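PDB 7CBC: De novo designed switch protein caging a hemagglutinin binder (sCageHA267_1S) from Synthetic construct, which holds a hemagglutinin-binding module caged against a bundle of long helices, as a designed switch probably meant for use in biosensors. Local coordinates for residues A[5-10]-A[90-95]; A[98-103]-A[195-200]; A[123-128]-A[223-228]; A[130-135]-A[158-163]; A[277-282]-A[290-295]. One frame throughout, in Å; residues are numbered along the deposited sequence.

Contact 1: residues A[5-10]-A[90-95]; sequences ARKLLE and REAISG
Lys-7, whose CG packs on Ala-92 and Ile-93, arches over the flat carboxylate of Glu-10: NZ comes down on OE1 of Glu-10 at 2.8 Å, well above the carboxylate plane (68° out of it) rather than at its edge. This is a salt bridge within one turn of helix 3-46, and it goes with the bent shape of the lysine. CG is anti to the backbone N (chi1 163°), which sends the start of the chain at the neighbouring helix; the bends that follow carry the ammonium back toward Glu-10. What faces helix 50-93 is therefore the aliphatic part. Its CG lies 3.9 Å from CD1 of Ile-93, and the same Lys-7 CG is 4.1 Å from CB of Ala-92. Ile-93 has CD1 nearly eclipsing CA (chi2 3°), a strained rotamer if the model is right. An alanine in place of Lys-7 removes CG and the ammonium alike, which would probably leave Ala-92 and Ile-93 short of apolar cover and Glu-10 without its salt-bridge mate. The contact sits where the helical hairpin of 3-46 and 50-93 comes back on itself, the start of one helix beside the end of the next. Helix 99-142 packs alongside, with Leu-8 on Leu-104 and Ile-93 on Ala-101, while Ala-5 turns to Leu-199 and Leu-203 of helix 195-239.

Contact 2: residues A[98-103]-A[195-200]; sequences SYLAKL and SGSELA
Leu-100 and Ala-200 are the closest CA pair, 6.6 Å apart, on two helical segments that run almost parallel, with 12° between their directions and 10.4 Å between their axes. Nearly all of the contact is made by the fork of Leu-100. CG stands anti to the carbonyl carbon, beside the backbone N (chi1 -62°), and from there the two methyls go to different turns of the facing helix. CD1 rests against the backbone at Gly-196, 3.3 Å from its carbonyl O, and the same methyl of Leu-100 comes within 3.9 Å of N of Ser-197. CD2 reaches the next turn and lies 4.2 Å from CB of Ala-200, a plain methyl-to-methyl contact. Gly-196 has no side chain, and a CB built there would come tight against CD1, so the leucine can settle directly on main chain. The carbonyl O it covers also accepts the helical bond from N of Ala-200, so it keeps a polar partner beneath the methyl. Behind Leu-100 the helix start is finished by Ser-98 at the N-cap: its OG accepts from N of Ala-101 in a weak bond, 3.5 Å long but nearly straight (168°). Helix 146-190 fills the side between the two helices, where Leu-103 and Ala-200 both touch Ile-189. Two parallel helices bridged by an intervening one of the chain are what an up-and-down helical bundle produces, and this is the end of the designed six-helix bundle where both begin.

Contact 3: residues A[123-128]-A[223-228]; sequences LEAAAK and RALAQL
The interior of the six-helix bundle is joined here by Leu-225 of helix 195-239, which meets Ala-125 and Ala-126 of helix 99-142. The leucine supplies the bulk and the alanines stay small: CG is anti to the backbone N (chi1 -179°), and the side chain extends toward the other helix to end on its surface at two alanines, where methyls and main chain lie side by side. CD2 does most of the touching. It lies 4.3 Å from CB of Ala-125, and the Leu-225 CD2 is equally 4.3 Å from CB of Ala-126. Between the two methyls it sees main chain as well, with N of Ala-126 at 4.1 Å from CD2 of Leu-225. The other branch of Leu-225, CD1, is 4.4 Å from CB of Ala-126. All these are ordinary van der Waals distances, close but unstrained, and the nearest CA atoms, those of Ala-126 and Leu-225, are 7.3 Å apart. Around this pair, Ala-125 also meets Ile-163 and Ala-167 of helix 146-190, and Leu-225 has Met-30 of helix 3-46 beside it. Leu-123 turns to Ala-71 and Ile-75 of helix 50-93, while Leu-228 packs on Ile-262 of helix 245-268.

Contact 4: residues A[130-135]-A[158-163]; sequences QELNIR and RRSKEI
Leu-132 packs on Arg-159 and Ser-160 inside the helical hairpin formed by 99-142 and 146-190, two successive helices of the bundle. Its CG is anti to the backbone N (chi1 175°), which aims the fork at the facing helix and splits its methyls between two neighbouring residues. CD1 goes to the outer one, 4.0 Å from CB of Arg-159. CD2 goes to the inner one, 3.1 Å from OG of Ser-160, a close approach of carbon to oxygen that uses none of the hydroxyl's bonding. That hydroxyl is buried but well supplied: it gives its proton to the carbonyl O of Ala-156 one turn back and receives a bond from NE2 of Gln-229. The OE1 of Gln-229 is in turn held by ND2 of Asn-133, so the amide bridges this hairpin to helix 195-239 and has both of its ends engaged, which fixes its flip. The network thus gives the buried hydroxyl and the amide polar partners among leucines.

Toward solvent, the two arginines fold along their own helices. Arg-135 puts one face of its guanidinium toward CA of Leu-132, well off centre, with Glu-131 at its edge in a long ion pair. Arg-159, whose chi1 of -103° departs from a staggered position, bends twice on leaving the contact. Glu-162 lies at the edge of its guanidinium in another long pair, and CG1 of Ile-163 sits 3.6 Å above that plane, over its centre.

Contact 5: residues A[277-282]-A[290-295]; sequences IAAKIA and EQIKEL
Ala-282 meets two side chains at once: its CB lies 3.5 Å from CD2 of Leu-295, tighter than usual, and the CB of Ala-282 is 3.7 Å from CG1 of Ile-292. One turn back, CB of Ala-279 touches CG2 of Ile-292 at 4.1 Å. With CG1 beside the backbone N (chi1 -69°), Ile-292 spreads its branches along the alanine face, and its CD1 comes 4.0 Å from the carbonyl O of Ala-279. A serine in place of Ile-292 lacks these branches and would probably open a gap beside Ala-279 and leave Ala-282 with Leu-295 as its partner across the contact. The small residues let helices 274-284 and 289-298 come close, with CA atoms of Ala-279 and Ile-292 6.2 Å apart and the segments crossing at 141°. Tyr-287, in the turn joining them, packs on both Ala-282 and Ile-292, and Val-310 of helix 303-315 also on Ile-292; this small C-terminal domain is probably the caged binder. The disulfide Cys-275 to Cys-301 links the start of helix 274-284 to the turn after 289-298. Apart from carbonyl oxygens, carbon meets carbon here, so the fit between these segments is one of apolar shape, without directed bonds.

From the N terminus, contact 1 closes the first hairpin, bringing the end of helix 50-93 back to the start of helix 3-46. Helix 99-142 then begins, and contacts 2 and 3 both tie it to helix 195-239, near one end and about 40 Å further along between centres; their segments alternate, so the two cross. Contact 4 closes the hairpin of 99-142 with 146-190 after a short run of chain and lies within both larger loops, packing against contact 3 through Ile-163. Contact 5 comes last, in series with the rest, inside the C-terminal helices. It returns to the beginning: Leu-9 of 5-10 touches Ile-281 and Leu-295, while contacts 1 and 2 meet through Ile-93 and Ala-101.

Contact 1: residues A[5-10]-A[90-95]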
# COMPACT_ATOMS: atom_id res chain seq x y z
N ALA A 5 23.14 13.92 -9.55
CA ALA A 5 22.35 13.97 -8.33
C ALA A 5 20.90 14.30 -8.63
O ALA A 5 19.99 13.75 -8.00
CB ALA A 5 22.95 14.99 -7.36
N ARG A 6 20.66 15.22 -9.58
CA ARG A 6 19.28 15.56 -9.92
C ARG A 6 18.56 14.40 -10.56
O ARG A 6 17.35 14.26 -10.43
CB ARG A 6 19.25 16.75 -10.87
CG ARG A 6 19.75 18.02 -10.26
CD ARG A 6 19.61 19.19 -11.23
NE ARG A 6 18.61 20.11 -10.71
CZ ARG A 6 18.91 21.12 -9.89
NH1 ARG A 6 20.17 21.32 -9.52
NH2 ARG A 6 17.96 21.91 -9.43
N LYS A 7 19.30 13.56 -11.28
CA LYS A 7 18.70 12.42 -11.93
C LYS A 7 18.30 11.37 -10.90
O LYS A 7 17.21 10.80 -10.98
CB LYS A 7 19.67 11.91 -13.01
CG LYS A 7 19.50 10.52 -13.60
CD LYS A 7 18.11 9.90 -13.56
CE LYS A 7 16.97 10.65 -14.22
NZ LYS A 7 15.70 9.98 -13.84
N LEU A 8 19.14 11.15 -9.89
CA LEU A 8 18.80 10.22 -8.82
C LEU A 8 17.55 10.65 -8.08
O LEU A 8 16.61 9.86 -7.92
CB LEU A 8 19.98 10.08 -7.86
CG LEU A 8 21.13 9.31 -8.49
CD1 LEU A 8 22.42 9.52 -7.69
CD2 LEU A 8 20.77 7.85 -8.59
N LEU A 9 17.51 11.91 -7.64
CA LEU A 9 16.32 12.41 -6.96
C LEU A 9 15.10 12.31 -7.86
O LEU A 9 14.00 11.96 -7.40
CB LEU A 9 16.54 13.84 -6.50
CG LEU A 9 15.45 14.49 -5.66
CD1 LEU A 9 15.20 13.70 -4.38
CD2 LEU A 9 15.81 15.94 -5.35
N GLU A 10 15.27 12.58 -9.15
CA GLU A 10 14.16 12.48 -10.10
C GLU A 10 13.67 11.03 -10.21
O GLU A 10 12.45 10.78 -10.28
CB GLU A 10 14.64 13.04 -11.44
CG GLU A 10 13.73 12.87 -12.64
CD GLU A 10 14.52 13.06 -13.94
OE1 GLU A 10 14.41 12.21 -14.86
OE2 GLU A 10 15.29 14.05 -14.03
N ARG A 90 19.32 4.90 -15.21
CA ARG A 90 20.55 4.15 -15.46
C ARG A 90 21.21 4.59 -16.76
O ARG A 90 22.44 4.57 -16.86
CB ARG A 90 20.22 2.65 -15.48
CG ARG A 90 21.42 1.73 -15.56
CD ARG A 90 21.17 0.39 -14.87
NE ARG A 90 19.78 -0.05 -14.98
CZ ARG A 90 18.94 -0.18 -13.96
NH1 ARG A 90 19.34 0.09 -12.72
NH2 ARG A 90 17.70 -0.58 -14.17
N GLU A 91 20.42 5.03 -17.74
CA GLU A 91 20.97 5.49 -19.01
C GLU A 91 21.90 6.68 -18.80
O GLU A 91 22.90 6.84 -19.51
CB GLU A 91 19.84 5.87 -19.97
CG GLU A 91 20.30 6.18 -21.41
CD GLU A 91 20.62 7.67 -21.66
OE1 GLU A 91 20.80 8.45 -20.70
OE2 GLU A 91 20.71 8.05 -22.85
N ALA A 92 21.58 7.56 -17.85
CA ALA A 92 22.47 8.66 -17.54
C ALA A 92 23.59 8.23 -16.59
O ALA A 92 24.72 8.71 -16.73
CB ALA A 92 21.69 9.83 -16.95
N ILE A 93 23.31 7.32 -15.66
CA ILE A 93 24.28 6.97 -14.62
C ILE A 93 25.30 5.96 -15.14
O ILE A 93 26.51 6.16 -14.99
CB ILE A 93 23.56 6.44 -13.36
CG1 ILE A 93 22.90 7.56 -12.54
CG2 ILE A 93 24.52 5.64 -12.48
CD1 ILE A 93 23.01 8.93 -13.13
N SER A 94 24.82 4.88 -15.76
CA SER A 94 25.71 3.77 -16.11
C SER A 94 26.89 4.21 -16.97
O SER A 94 27.99 3.68 -16.83
CB SER A 94 24.93 2.66 -16.82
OG SER A 94 24.42 1.73 -15.89
N GLY A 95 26.67 5.17 -17.86
CA GLY A 95 27.72 5.58 -18.76
C GLY A 95 28.58 6.73 -18.30
O GLY A 95 29.44 7.19 -19.05

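Contact 2: residues A[98-103]-A[195-200]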
# COMPACT_ATOMS: atom_id res chain seq x y z
N SER A 98 30.61 7.21 -12.66
CA SER A 98 30.56 7.73 -11.30
C SER A 98 30.24 6.58 -10.35
O SER A 98 29.13 6.03 -10.39
CB SER A 98 29.52 8.85 -11.18
OG SER A 98 29.54 9.43 -9.88
N TYR A 99 31.21 6.20 -9.52
CA TYR A 99 30.99 5.10 -8.59
C TYR A 99 29.88 5.42 -7.60
O TYR A 99 29.17 4.52 -7.15
CB TYR A 99 32.30 4.77 -7.86
CG TYR A 99 32.13 3.97 -6.59
CD1 TYR A 99 31.95 2.59 -6.61
CD2 TYR A 99 32.17 4.60 -5.35
CE1 TYR A 99 31.81 1.86 -5.43
CE2 TYR A 99 32.02 3.89 -4.17
CZ TYR A 99 31.84 2.52 -4.21
OH TYR A 99 31.70 1.83 -3.02
N LEU A 100 29.71 6.70 -7.25
CA LEU A 100 28.70 7.07 -6.27
C LEU A 100 27.30 7.07 -6.88
O LEU A 100 26.35 6.56 -6.28
CB LEU A 100 29.03 8.44 -5.65
CG LEU A 100 30.36 8.52 -4.89
CD1 LEU A 100 30.77 9.95 -4.64
CD2 LEU A 100 30.30 7.76 -3.58
N ALA A 101 27.16 7.63 -8.09
CA ALA A 101 25.89 7.57 -8.80
C ALA A 101 25.42 6.13 -8.98
O ALA A 101 24.24 5.82 -8.77
CB ALA A 101 26.02 8.27 -10.16
N LYS A 102 26.33 5.23 -9.36
CA LYS A 102 25.94 3.84 -9.57
C LYS A 102 25.56 3.16 -8.26
O LYS A 102 24.66 2.32 -8.22
CB LYS A 102 27.06 3.07 -10.28
CG LYS A 102 27.34 3.51 -11.72
CD LYS A 102 28.65 2.92 -12.28
CE LYS A 102 28.54 1.42 -12.55
NZ LYS A 102 29.71 0.87 -13.31
N LEU A 103 26.25 3.52 -7.17
CA LEU A 103 25.94 2.95 -5.87
C LEU A 103 24.58 3.40 -5.36
O LEU A 103 23.77 2.59 -4.88
CB LEU A 103 27.03 3.35 -4.88
CG LEU A 103 26.96 2.69 -3.51
CD1 LEU A 103 27.24 1.21 -3.68
CD2 LEU A 103 27.97 3.32 -2.58
N SER A 195 33.52 16.42 -1.67
CA SER A 195 32.15 16.89 -1.80
C SER A 195 31.23 15.84 -2.40
O SER A 195 30.03 15.82 -2.10
CB SER A 195 32.12 18.17 -2.64
OG SER A 195 32.71 17.94 -3.91
N GLY A 196 31.76 14.96 -3.26
CA GLY A 196 30.94 13.93 -3.86
C GLY A 196 30.45 12.90 -2.87
O GLY A 196 29.34 12.38 -3.00
N SER A 197 31.28 12.58 -1.87
CA SER A 197 30.88 11.64 -0.83
C SER A 197 29.85 12.26 0.10
O SER A 197 28.86 11.61 0.45
CB SER A 197 32.10 11.17 -0.04
OG SER A 197 32.82 10.18 -0.75
N GLU A 198 30.04 13.52 0.49
CA GLU A 198 29.05 14.15 1.36
C GLU A 198 27.74 14.36 0.62
O GLU A 198 26.66 14.21 1.22
CB GLU A 198 29.59 15.47 1.92
CG GLU A 198 30.39 15.30 3.22
CD GLU A 198 29.56 14.70 4.36
OE1 GLU A 198 28.34 14.98 4.43
OE2 GLU A 198 30.11 13.94 5.19
N LEU A 199 27.79 14.68 -0.69
CA LEU A 199 26.55 14.73 -1.46
C LEU A 199 25.84 13.39 -1.45
O LEU A 199 24.63 13.32 -1.23
CB LEU A 199 26.82 15.17 -2.90
CG LEU A 199 25.53 15.42 -3.70
CD1 LEU A 199 24.61 16.35 -2.94
CD2 LEU A 199 25.83 16.02 -5.08
N ALA A 200 26.59 12.30 -1.66
CA ALA A 200 26.01 10.97 -1.66
C ALA A 200 25.38 10.63 -0.31
O ALA A 200 24.28 10.05 -0.27
CB ALA A 200 27.06 9.94 -2.05

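Contact 3: residues A[123-128]-A[223-228]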
# COMPACT_ATOMS: atom_id res chain seq x y z
N LEU A 123 -1.26 -7.94 -1.09
CA LEU A 123 -2.40 -8.35 -1.89
C LEU A 123 -2.72 -9.82 -1.64
O LEU A 123 -3.90 -10.21 -1.63
CB LEU A 123 -2.13 -8.09 -3.37
CG LEU A 123 -3.22 -8.53 -4.34
CD1 LEU A 123 -4.58 -8.00 -3.92
CD2 LEU A 123 -2.90 -8.11 -5.77
N GLU A 124 -1.70 -10.64 -1.42
CA GLU A 124 -1.94 -12.05 -1.18
C GLU A 124 -2.70 -12.26 0.13
O GLU A 124 -3.66 -13.05 0.18
CB GLU A 124 -0.61 -12.81 -1.23
CG GLU A 124 -0.04 -12.88 -2.67
CD GLU A 124 1.43 -13.34 -2.76
OE1 GLU A 124 1.91 -13.58 -3.90
OE2 GLU A 124 2.11 -13.46 -1.71
N ALA A 125 -2.34 -11.51 1.17
CA ALA A 125 -3.11 -11.56 2.42
C ALA A 125 -4.54 -11.10 2.21
O ALA A 125 -5.46 -11.62 2.83
CB ALA A 125 -2.44 -10.72 3.50
N ALA A 126 -4.75 -10.11 1.34
CA ALA A 126 -6.13 -9.68 1.09
C ALA A 126 -6.92 -10.75 0.35
O ALA A 126 -8.12 -10.96 0.63
CB ALA A 126 -6.14 -8.36 0.32
N ALA A 127 -6.29 -11.45 -0.59
CA ALA A 127 -6.98 -12.55 -1.27
C ALA A 127 -7.28 -13.69 -0.30
O ALA A 127 -8.38 -14.28 -0.35
CB ALA A 127 -6.15 -13.07 -2.44
N LYS A 128 -6.34 -14.03 0.57
CA LYS A 128 -6.57 -15.13 1.51
C LYS A 128 -7.72 -14.81 2.45
O LYS A 128 -8.56 -15.68 2.71
CB LYS A 128 -5.30 -15.45 2.30
CG LYS A 128 -4.20 -16.08 1.46
CD LYS A 128 -2.99 -16.39 2.33
CE LYS A 128 -1.82 -16.88 1.51
NZ LYS A 128 -0.71 -17.29 2.42
N ARG A 223 -3.06 -1.82 8.20
CA ARG A 223 -3.93 -1.47 9.32
C ARG A 223 -5.39 -1.44 8.90
O ARG A 223 -6.26 -1.90 9.64
CB ARG A 223 -3.51 -0.13 9.91
CG ARG A 223 -2.22 -0.23 10.71
CD ARG A 223 -1.99 1.01 11.57
NE ARG A 223 -1.73 2.18 10.75
CZ ARG A 223 -0.52 2.64 10.45
NH1 ARG A 223 0.56 2.02 10.92
NH2 ARG A 223 -0.39 3.71 9.69
N ALA A 224 -5.67 -0.90 7.72
CA ALA A 224 -7.05 -0.89 7.23
C ALA A 224 -7.54 -2.31 6.98
O ALA A 224 -8.70 -2.63 7.28
CB ALA A 224 -7.14 -0.06 5.95
N LEU A 225 -6.69 -3.17 6.41
CA LEU A 225 -7.10 -4.55 6.18
C LEU A 225 -7.44 -5.26 7.48
O LEU A 225 -8.48 -5.93 7.58
CB LEU A 225 -6.00 -5.30 5.43
CG LEU A 225 -6.24 -6.77 5.06
CD1 LEU A 225 -7.51 -6.92 4.22
CD2 LEU A 225 -5.02 -7.42 4.37
N ALA A 226 -6.59 -5.09 8.51
CA ALA A 226 -6.85 -5.72 9.80
C ALA A 226 -8.13 -5.19 10.44
O ALA A 226 -8.97 -5.97 10.90
CB ALA A 226 -5.66 -5.52 10.73
N GLN A 227 -8.31 -3.87 10.47
CA GLN A 227 -9.54 -3.31 11.03
C GLN A 227 -10.77 -3.78 10.26
O GLN A 227 -11.82 -4.07 10.86
CB GLN A 227 -9.47 -1.79 11.05
CG GLN A 227 -8.66 -1.26 12.21
CD GLN A 227 -8.45 0.24 12.10
OE1 GLN A 227 -8.01 0.74 11.06
NE2 GLN A 227 -8.76 0.97 13.17
N LEU A 228 -10.68 -3.87 8.93
CA LEU A 228 -11.80 -4.37 8.15
C LEU A 228 -12.11 -5.82 8.50
O LEU A 228 -13.28 -6.22 8.55
CB LEU A 228 -11.50 -4.25 6.66
CG LEU A 228 -11.74 -2.87 6.06
CD1 LEU A 228 -11.73 -2.98 4.55
CD2 LEU A 228 -13.03 -2.24 6.57

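Contact 4: residues A[130-135]-A[158-163]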
# COMPACT_ATOMS: atom_id res chain seq x y z
N GLN A 130 -10.22 -12.88 1.78
CA GLN A 130 -11.46 -12.95 1.00
C GLN A 130 -11.94 -14.39 0.84
O GLN A 130 -13.10 -14.71 1.12
CB GLN A 130 -11.27 -12.32 -0.37
CG GLN A 130 -12.57 -12.16 -1.15
CD GLN A 130 -13.41 -11.00 -0.64
OE1 GLN A 130 -13.10 -10.40 0.39
NE2 GLN A 130 -14.47 -10.67 -1.37
N GLU A 131 -11.05 -15.28 0.39
CA GLU A 131 -11.41 -16.68 0.25
C GLU A 131 -11.89 -17.26 1.58
O GLU A 131 -12.91 -17.95 1.64
CB GLU A 131 -10.20 -17.44 -0.30
CG GLU A 131 -10.20 -18.93 -0.00
CD GLU A 131 -8.86 -19.56 -0.33
OE1 GLU A 131 -7.85 -18.83 -0.28
OE2 GLU A 131 -8.82 -20.78 -0.63
N LEU A 132 -11.17 -16.95 2.66
CA LEU A 132 -11.62 -17.31 3.99
C LEU A 132 -13.00 -16.76 4.28
O LEU A 132 -13.85 -17.47 4.83
CB LEU A 132 -10.62 -16.80 5.04
CG LEU A 132 -11.07 -17.03 6.47
CD1 LEU A 132 -10.71 -18.44 6.88
CD2 LEU A 132 -10.42 -16.03 7.40
N ASN A 133 -13.24 -15.50 3.92
CA ASN A 133 -14.53 -14.90 4.26
C ASN A 133 -15.67 -15.51 3.45
O ASN A 133 -16.80 -15.59 3.94
CB ASN A 133 -14.47 -13.39 4.07
CG ASN A 133 -13.61 -12.72 5.13
OD1 ASN A 133 -13.50 -13.20 6.25
ND2 ASN A 133 -12.96 -11.61 4.75
N ILE A 134 -15.39 -15.94 2.22
CA ILE A 134 -16.43 -16.59 1.43
C ILE A 134 -16.73 -17.98 1.97
O ILE A 134 -17.89 -18.37 2.13
CB ILE A 134 -16.01 -16.65 -0.04
CG1 ILE A 134 -15.67 -15.25 -0.54
CG2 ILE A 134 -17.11 -17.27 -0.88
CD1 ILE A 134 -15.17 -15.21 -1.97
N ARG A 135 -15.67 -18.75 2.24
CA ARG A 135 -15.84 -20.09 2.77
C ARG A 135 -16.59 -20.06 4.10
O ARG A 135 -17.43 -20.93 4.37
CB ARG A 135 -14.46 -20.75 2.94
CG ARG A 135 -14.50 -22.26 3.06
CD ARG A 135 -13.15 -22.85 3.46
NE ARG A 135 -12.00 -22.21 2.81
CZ ARG A 135 -10.94 -21.74 3.47
NH1 ARG A 135 -10.89 -21.83 4.80
NH2 ARG A 135 -9.94 -21.16 2.81
N ARG A 158 -9.00 -17.42 13.99
CA ARG A 158 -7.61 -17.86 14.09
C ARG A 158 -6.88 -17.66 12.77
O ARG A 158 -5.78 -17.08 12.74
CB ARG A 158 -7.53 -19.32 14.54
CG ARG A 158 -6.25 -20.05 14.12
CD ARG A 158 -6.23 -21.53 14.56
NE ARG A 158 -7.52 -22.19 14.37
CZ ARG A 158 -8.21 -22.79 15.34
NH1 ARG A 158 -7.72 -22.83 16.57
NH2 ARG A 158 -9.39 -23.34 15.08
N ARG A 159 -7.46 -18.14 11.67
CA ARG A 159 -6.80 -18.04 10.37
C ARG A 159 -6.63 -16.59 9.93
O ARG A 159 -5.59 -16.24 9.37
CB ARG A 159 -7.58 -18.81 9.31
CG ARG A 159 -6.96 -20.15 8.95
CD ARG A 159 -5.51 -19.98 8.47
NE ARG A 159 -5.39 -19.84 7.02
CZ ARG A 159 -4.27 -19.49 6.39
NH1 ARG A 159 -3.16 -19.23 7.08
NH2 ARG A 159 -4.26 -19.38 5.07
N SER A 160 -7.64 -15.75 10.17
CA SER A 160 -7.52 -14.32 9.90
C SER A 160 -6.27 -13.74 10.53
O SER A 160 -5.48 -13.05 9.86
CB SER A 160 -8.75 -13.59 10.43
OG SER A 160 -9.89 -13.87 9.63
N LYS A 161 -6.06 -13.99 11.83
CA LYS A 161 -4.93 -13.38 12.51
C LYS A 161 -3.61 -14.00 12.09
O LYS A 161 -2.60 -13.29 12.03
CB LYS A 161 -5.10 -13.47 14.03
CG LYS A 161 -4.20 -12.47 14.75
CD LYS A 161 -4.50 -12.35 16.23
CE LYS A 161 -3.58 -11.33 16.87
NZ LYS A 161 -2.14 -11.53 16.47
N GLU A 162 -3.58 -15.30 11.80
CA GLU A 162 -2.39 -15.88 11.19
C GLU A 162 -2.08 -15.22 9.85
O GLU A 162 -0.93 -14.90 9.56
CB GLU A 162 -2.56 -17.39 11.00
CG GLU A 162 -2.74 -18.19 12.31
CD GLU A 162 -3.03 -19.69 12.07
OE1 GLU A 162 -2.94 -20.16 10.91
OE2 GLU A 162 -3.33 -20.39 13.07
N ILE A 163 -3.11 -14.99 9.02
CA ILE A 163 -2.89 -14.36 7.72
C ILE A 163 -2.38 -12.92 7.90
O ILE A 163 -1.42 -12.50 7.25
CB ILE A 163 -4.18 -14.39 6.88
CG1 ILE A 163 -4.51 -15.82 6.43
CG2 ILE A 163 -4.06 -13.45 5.68
CD1 ILE A 163 -5.96 -15.99 5.97

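Contact 5: residues A[277-282]-A[290-295]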
# COMPACT_ATOMS: atom_id res chain seq x y z
N ILE A 277 6.80 17.03 1.05
CA ILE A 277 8.03 16.40 1.54
C ILE A 277 9.11 16.47 0.47
O ILE A 277 10.26 16.85 0.74
CB ILE A 277 7.76 14.96 1.99
CG1 ILE A 277 7.04 14.96 3.33
CG2 ILE A 277 9.07 14.19 2.13
CD1 ILE A 277 6.08 13.85 3.47
N ALA A 278 8.76 16.10 -0.77
CA ALA A 278 9.72 16.24 -1.87
C ALA A 278 10.12 17.69 -2.06
O ALA A 278 11.30 17.99 -2.29
CB ALA A 278 9.12 15.68 -3.16
N ALA A 279 9.15 18.60 -1.99
CA ALA A 279 9.47 20.02 -2.09
C ALA A 279 10.49 20.43 -1.04
O ALA A 279 11.42 21.18 -1.34
CB ALA A 279 8.19 20.85 -1.96
N LYS A 280 10.34 19.94 0.19
CA LYS A 280 11.31 20.28 1.23
C LYS A 280 12.68 19.70 0.92
O LYS A 280 13.70 20.39 1.02
CB LYS A 280 10.83 19.81 2.60
CG LYS A 280 11.70 20.30 3.74
CD LYS A 280 11.21 19.82 5.10
CE LYS A 280 12.19 20.26 6.21
NZ LYS A 280 11.75 19.88 7.58
N ILE A 281 12.72 18.43 0.51
CA ILE A 281 13.98 17.79 0.13
C ILE A 281 14.67 18.59 -0.98
O ILE A 281 15.86 18.89 -0.89
CB ILE A 281 13.74 16.33 -0.27
CG1 ILE A 281 13.45 15.50 0.97
CG2 ILE A 281 14.95 15.76 -1.01
CD1 ILE A 281 12.93 14.10 0.68
N ALA A 282 13.93 18.96 -2.04
CA ALA A 282 14.56 19.68 -3.14
C ALA A 282 15.06 21.05 -2.72
O ALA A 282 16.07 21.53 -3.25
CB ALA A 282 13.58 19.85 -4.30
N GLU A 290 11.39 27.20 -9.77
CA GLU A 290 11.16 26.57 -11.07
C GLU A 290 11.65 25.13 -11.07
O GLU A 290 10.99 24.24 -11.63
CB GLU A 290 11.85 27.38 -12.18
CG GLU A 290 11.75 28.89 -12.00
CD GLU A 290 12.91 29.49 -11.20
OE1 GLU A 290 13.98 29.75 -11.80
OE2 GLU A 290 12.75 29.70 -9.98
N GLN A 291 12.79 24.88 -10.43
CA GLN A 291 13.32 23.53 -10.40
C GLN A 291 12.48 22.62 -9.51
O GLN A 291 12.33 21.43 -9.79
CB GLN A 291 14.77 23.55 -9.94
CG GLN A 291 15.69 24.15 -10.96
CD GLN A 291 17.05 24.45 -10.38
OE1 GLN A 291 17.19 24.68 -9.17
NE2 GLN A 291 18.06 24.41 -11.22
N ILE A 292 11.95 23.17 -8.41
CA ILE A 292 11.08 22.38 -7.55
C ILE A 292 9.76 22.08 -8.25
O ILE A 292 9.25 20.95 -8.20
CB ILE A 292 10.86 23.10 -6.21
CG1 ILE A 292 12.17 23.09 -5.42
CG2 ILE A 292 9.77 22.42 -5.41
CD1 ILE A 292 12.14 23.92 -4.19
N LYS A 293 9.18 23.07 -8.94
CA LYS A 293 7.92 22.81 -9.62
C LYS A 293 8.10 21.84 -10.78
O LYS A 293 7.20 21.04 -11.06
CB LYS A 293 7.29 24.13 -10.10
CG LYS A 293 6.92 25.06 -8.95
CD LYS A 293 5.86 26.09 -9.35
CE LYS A 293 4.45 25.64 -8.94
NZ LYS A 293 3.78 24.78 -9.95
N GLU A 294 9.26 21.86 -11.45
CA GLU A 294 9.52 20.87 -12.49
C GLU A 294 9.69 19.49 -11.87
O GLU A 294 9.29 18.48 -12.47
CB GLU A 294 10.77 21.26 -13.30
CG GLU A 294 10.95 20.45 -14.59
CD GLU A 294 12.40 20.34 -15.03
OE1 GLU A 294 13.18 21.28 -14.76
OE2 GLU A 294 12.76 19.31 -15.65
N LEU A 295 10.30 19.42 -10.68
CA LEU A 295 10.49 18.14 -10.04
C LEU A 295 9.16 17.55 -9.58
O LEU A 295 8.93 16.35 -9.74
CB LEU A 295 11.45 18.30 -8.86
CG LEU A 295 11.72 17.13 -7.93
CD1 LEU A 295 12.77 16.17 -8.52
CD2 LEU A 295 12.19 17.66 -6.60